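Local coordinates for protein pyruvate carboxylase n-terminal domain (Aquifex aeolicus, PDB 1ULZ) that forms the biotin carboxylase subunit of a pyruvate carboxylase, built from a Rossmann-like N-terminal domain, an ATP-grasp domain and a C-terminal domain, at residues Q63-L68 with A88-M93. The protein carries 1 engineered substitution. Sequence-based numbering, arbitrary orientation.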
ATOM      1  N   GLN A  63     -29.902 -21.774  -6.819  1.00 27.73           N
ATOM      2  CA  GLN A  63     -30.257 -22.055  -8.205  1.00 27.22           C
ATOM      3  C   GLN A  63     -30.295 -20.833  -9.116  1.00 26.23           C
ATOM      4  O   GLN A  63     -29.856 -20.898 -10.262  1.00 25.81           O
ATOM      5  CB  GLN A  63     -31.601 -22.782  -8.263  1.00 29.83           C
ATOM      6  CG  GLN A  63     -31.924 -23.308  -9.639  1.00 32.73           C
ATOM      7  CD  GLN A  63     -30.853 -24.256 -10.138  1.00 36.23           C
ATOM      8  OE1 GLN A  63     -30.466 -25.185  -9.429  1.00 38.34           O
ATOM      9  NE2 GLN A  63     -30.372 -24.033 -11.360  1.00 36.29           N
ATOM     10  N   ARG A  64     -30.821 -19.719  -8.623  1.00 25.54           N
ATOM     11  CA  ARG A  64     -30.885 -18.513  -9.447  1.00 25.57           C
ATOM     12  C   ARG A  64     -29.483 -18.057  -9.849  1.00 24.35           C
ATOM     13  O   ARG A  64     -29.246 -17.660 -10.994  1.00 23.61           O
ATOM     14  CB  ARG A  64     -31.584 -17.377  -8.698  1.00 25.00           C
ATOM     15  CG  ARG A  64     -31.778 -16.144  -9.559  1.00 27.86           C
ATOM     16  CD  ARG A  64     -32.433 -15.001  -8.804  1.00 29.10           C
ATOM     17  NE  ARG A  64     -33.820 -15.287  -8.458  1.00 30.48           N
ATOM     18  CZ  ARG A  64     -34.285 -15.302  -7.214  1.00 32.76           C
ATOM     19  NH1 ARG A  64     -35.565 -15.571  -6.981  1.00 32.38           N
ATOM     20  NH2 ARG A  64     -33.463 -15.050  -6.201  1.00 31.56           N
ATOM     21  N   ILE A  65     -28.558 -18.124  -8.898  1.00 23.83           N
ATOM     22  CA  ILE A  65     -27.184 -17.710  -9.142  1.00 23.88           C
ATOM     23  C   ILE A  65     -26.496 -18.637 -10.139  1.00 24.04           C
ATOM     24  O   ILE A  65     -25.791 -18.179 -11.042  1.00 24.69           O
ATOM     25  CB  ILE A  65     -26.399 -17.639  -7.813  1.00 23.22           C
ATOM     26  CG1 ILE A  65     -26.898 -16.437  -7.002  1.00 21.54           C
ATOM     27  CG2 ILE A  65     -24.900 -17.530  -8.081  1.00 23.08           C
ATOM     28  CD1 ILE A  65     -26.414 -16.400  -5.573  1.00 22.83           C
ATOM     29  N   ILE A  66     -26.704 -19.942  -9.987  1.00 25.14           N
ATOM     30  CA  ILE A  66     -26.122 -20.907 -10.914  1.00 24.78           C
ATOM     31  C   ILE A  66     -26.701 -20.659 -12.306  1.00 25.24           C
ATOM     32  O   ILE A  66     -25.971 -20.610 -13.296  1.00 25.76           O
ATOM     33  CB  ILE A  66     -26.414 -22.364 -10.462  1.00 25.55           C
ATOM     34  CG1 ILE A  66     -25.459 -22.745  -9.326  1.00 26.02           C
ATOM     35  CG2 ILE A  66     -26.275 -23.323 -11.633  1.00 24.09           C
ATOM     36  CD1 ILE A  66     -25.672 -24.133  -8.766  1.00 27.32           C
ATOM     37  N   ASN A  67     -28.016 -20.472 -12.380  1.00 25.64           N
ATOM     38  CA  ASN A  67     -28.656 -20.219 -13.664  1.00 25.55           C
ATOM     39  C   ASN A  67     -28.126 -18.971 -14.357  1.00 23.74           C
ATOM     40  O   ASN A  67     -27.891 -18.984 -15.566  1.00 24.50           O
ATOM     41  CB  ASN A  67     -30.173 -20.105 -13.499  1.00 27.11           C
ATOM     42  CG  ASN A  67     -30.822 -21.442 -13.212  1.00 29.91           C
ATOM     43  OD1 ASN A  67     -30.178 -22.489 -13.311  1.00 29.61           O
ATOM     44  ND2 ASN A  67     -32.100 -21.417 -12.861  1.00 28.05           N
ATOM     45  N   LEU A  68     -27.943 -17.892 -13.601  1.00 22.40           N
ATOM     46  CA  LEU A  68     -27.431 -16.657 -14.185  1.00 20.91           C
ATOM     47  C   LEU A  68     -26.034 -16.899 -14.757  1.00 21.11           C
ATOM     48  O   LEU A  68     -25.746 -16.523 -15.889  1.00 23.07           O
ATOM     49  CB  LEU A  68     -27.385 -15.537 -13.132  1.00 21.55           C
ATOM     50  CG  LEU A  68     -26.747 -14.207 -13.564  1.00 21.34           C
ATOM     51  CD1 LEU A  68     -27.517 -13.601 -14.719  1.00 18.12           C
ATOM     52  CD2 LEU A  68     -26.720 -13.248 -12.384  1.00 20.38           C
ATOM     53  N   ALA A  88     -21.697 -26.367   1.360  1.00 26.39           N
ATOM     54  CA  ALA A  88     -21.276 -27.550   0.607  1.00 27.12           C
ATOM     55  C   ALA A  88     -22.247 -27.891  -0.513  1.00 27.35           C
ATOM     56  O   ALA A  88     -21.837 -28.337  -1.580  1.00 28.27           O
ATOM     57  CB  ALA A  88     -21.108 -28.747   1.546  1.00 27.42           C
ATOM     58  N   GLU A  89     -23.534 -27.664  -0.279  1.00 28.11           N
ATOM     59  CA  GLU A  89     -24.556 -27.954  -1.282  1.00 29.16           C
ATOM     60  C   GLU A  89     -24.378 -27.096  -2.535  1.00 27.55           C
ATOM     61  O   GLU A  89     -24.416 -27.601  -3.658  1.00 28.02           O
ATOM     62  CB  GLU A  89     -25.952 -27.720  -0.687  1.00 30.77           C
ATOM     63  CG  GLU A  89     -27.090 -28.211  -1.555  1.00 35.57           C
ATOM     64  CD  GLU A  89     -28.464 -27.953  -0.935  1.00 39.42           C
ATOM     65  OE1 GLU A  89     -29.474 -28.320  -1.572  1.00 39.12           O
ATOM     66  OE2 GLU A  89     -28.536 -27.386   0.184  1.00 40.94           O
ATOM     67  N   PHE A  90     -24.190 -25.794  -2.339  1.00 26.15           N
ATOM     68  CA  PHE A  90     -24.003 -24.878  -3.457  1.00 24.60           C
ATOM     69  C   PHE A  90     -22.771 -25.284  -4.256  1.00 23.88           C
ATOM     70  O   PHE A  90     -22.800 -25.328  -5.485  1.00 24.13           O
ATOM     71  CB  PHE A  90     -23.845 -23.440  -2.943  1.00 25.04           C
ATOM     72  CG  PHE A  90     -23.636 -22.424  -4.033  1.00 24.85           C
ATOM     73  CD1 PHE A  90     -24.551 -22.300  -5.071  1.00 23.41           C
ATOM     74  CD2 PHE A  90     -22.523 -21.594  -4.021  1.00 23.94           C
ATOM     75  CE1 PHE A  90     -24.357 -21.366  -6.076  1.00 25.89           C
ATOM     76  CE2 PHE A  90     -22.321 -20.657  -5.021  1.00 24.15           C
ATOM     77  CZ  PHE A  90     -23.233 -20.540  -6.050  1.00 25.51           C
ATOM     78  N   ALA A  91     -21.685 -25.584  -3.547  1.00 24.29           N
ATOM     79  CA  ALA A  91     -20.446 -25.996  -4.193  1.00 24.76           C
ATOM     80  C   ALA A  91     -20.695 -27.242  -5.046  1.00 24.29           C
ATOM     81  O   ALA A  91     -20.185 -27.353  -6.161  1.00 23.64           O
ATOM     82  CB  ALA A  91     -19.377 -26.277  -3.142  1.00 22.80           C
ATOM     83  N   LYS A  92     -21.487 -28.172  -4.517  1.00 24.76           N
ATOM     84  CA  LYS A  92     -21.808 -29.405  -5.235  1.00 26.02           C
ATOM     85  C   LYS A  92     -22.613 -29.067  -6.494  1.00 26.45           C
ATOM     86  O   LYS A  92     -22.304 -29.536  -7.594  1.00 26.12           O
ATOM     87  CB  LYS A  92     -22.608 -30.338  -4.320  1.00 27.37           C
ATOM     88  CG  LYS A  92     -22.965 -31.699  -4.905  1.00 31.05           C
ATOM     89  CD  LYS A  92     -23.664 -32.556  -3.845  1.00 35.51           C
ATOM     90  CE  LYS A  92     -24.119 -33.918  -4.389  1.00 37.60           C
ATOM     91  NZ  LYS A  92     -25.172 -33.778  -5.442  1.00 39.89           N
ATOM     92  N   MET A  93     -23.637 -28.236  -6.330  1.00 27.07           N
ATOM     93  CA  MET A  93     -24.466 -27.836  -7.458  1.00 27.82           C
ATOM     94  C   MET A  93     -23.633 -27.177  -8.564  1.00 27.68           C
ATOM     95  O   MET A  93     -23.852 -27.434  -9.748  1.00 28.07           O
ATOM     96  CB  MET A  93     -25.572 -26.896  -6.974  1.00 28.47           C
ATOM     97  CG  MET A  93     -26.639 -27.588  -6.135  1.00 30.99           C
ATOM     98  SD  MET A  93     -27.670 -26.431  -5.189  1.00 32.35           S
ATOM     99  CE  MET A  93     -28.590 -25.622  -6.521  1.00 31.88           C
TER
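Ile-66 reaches between Phe-90 and Met-93 where helices 62-71 and 88-96 pack side by side in the Rossmann-like N-terminal domain of the biotin carboxylase fold. Strand 76-78 of the parallel sheet lies between the two helices in sequence, giving the alpha-beta-alpha alternation of this domain. They run nearly parallel, their short axes 27° apart and 10.7 Å from each other at closest approach, and no hydrogen bond joins the two segments.

The apolar contacts fall into two groups. Around Phe-90, whose CG stands anti to the backbone N (chi1 180°), the ring reaches across to the first helix, and its outer atoms do the touching. Phe-90 CE1 lies 3.7 Å from Ile-66 CG1, the two side chains running antiparallel past one another. Phe-90 CZ is 4.0 Å from Ile-65 CG2, and here the side chains are roughly perpendicular. Both isoleucine carbons approach the ring obliquely. Leu-84, in a loop, touches Ile-65 and Phe-90 alike, while Ile-31 of strand 28-32 also touches Ile-65.

The second group is built on Met-93. The extended Ile-66 side chain carries CD1 to the base of the methionine, across its chain, and Ile-66 CD1 also comes within 3.7 Å of Met-93 C. Further out, the thioether turns at chi3 (69°), and Met-93 CE lies 4.0 Å from Ile-66 CD1.

Toward the exposed side, a polar group joins in. Gln-63 starts out away from the second helix, but its bent chain brings the amide back over the methionine, whose side chain it meets roughly at right angles. The touching atom is the amide oxygen, Gln-63 OE1, which lies 3.5 Å from the terminal methyl, Met-93 CE.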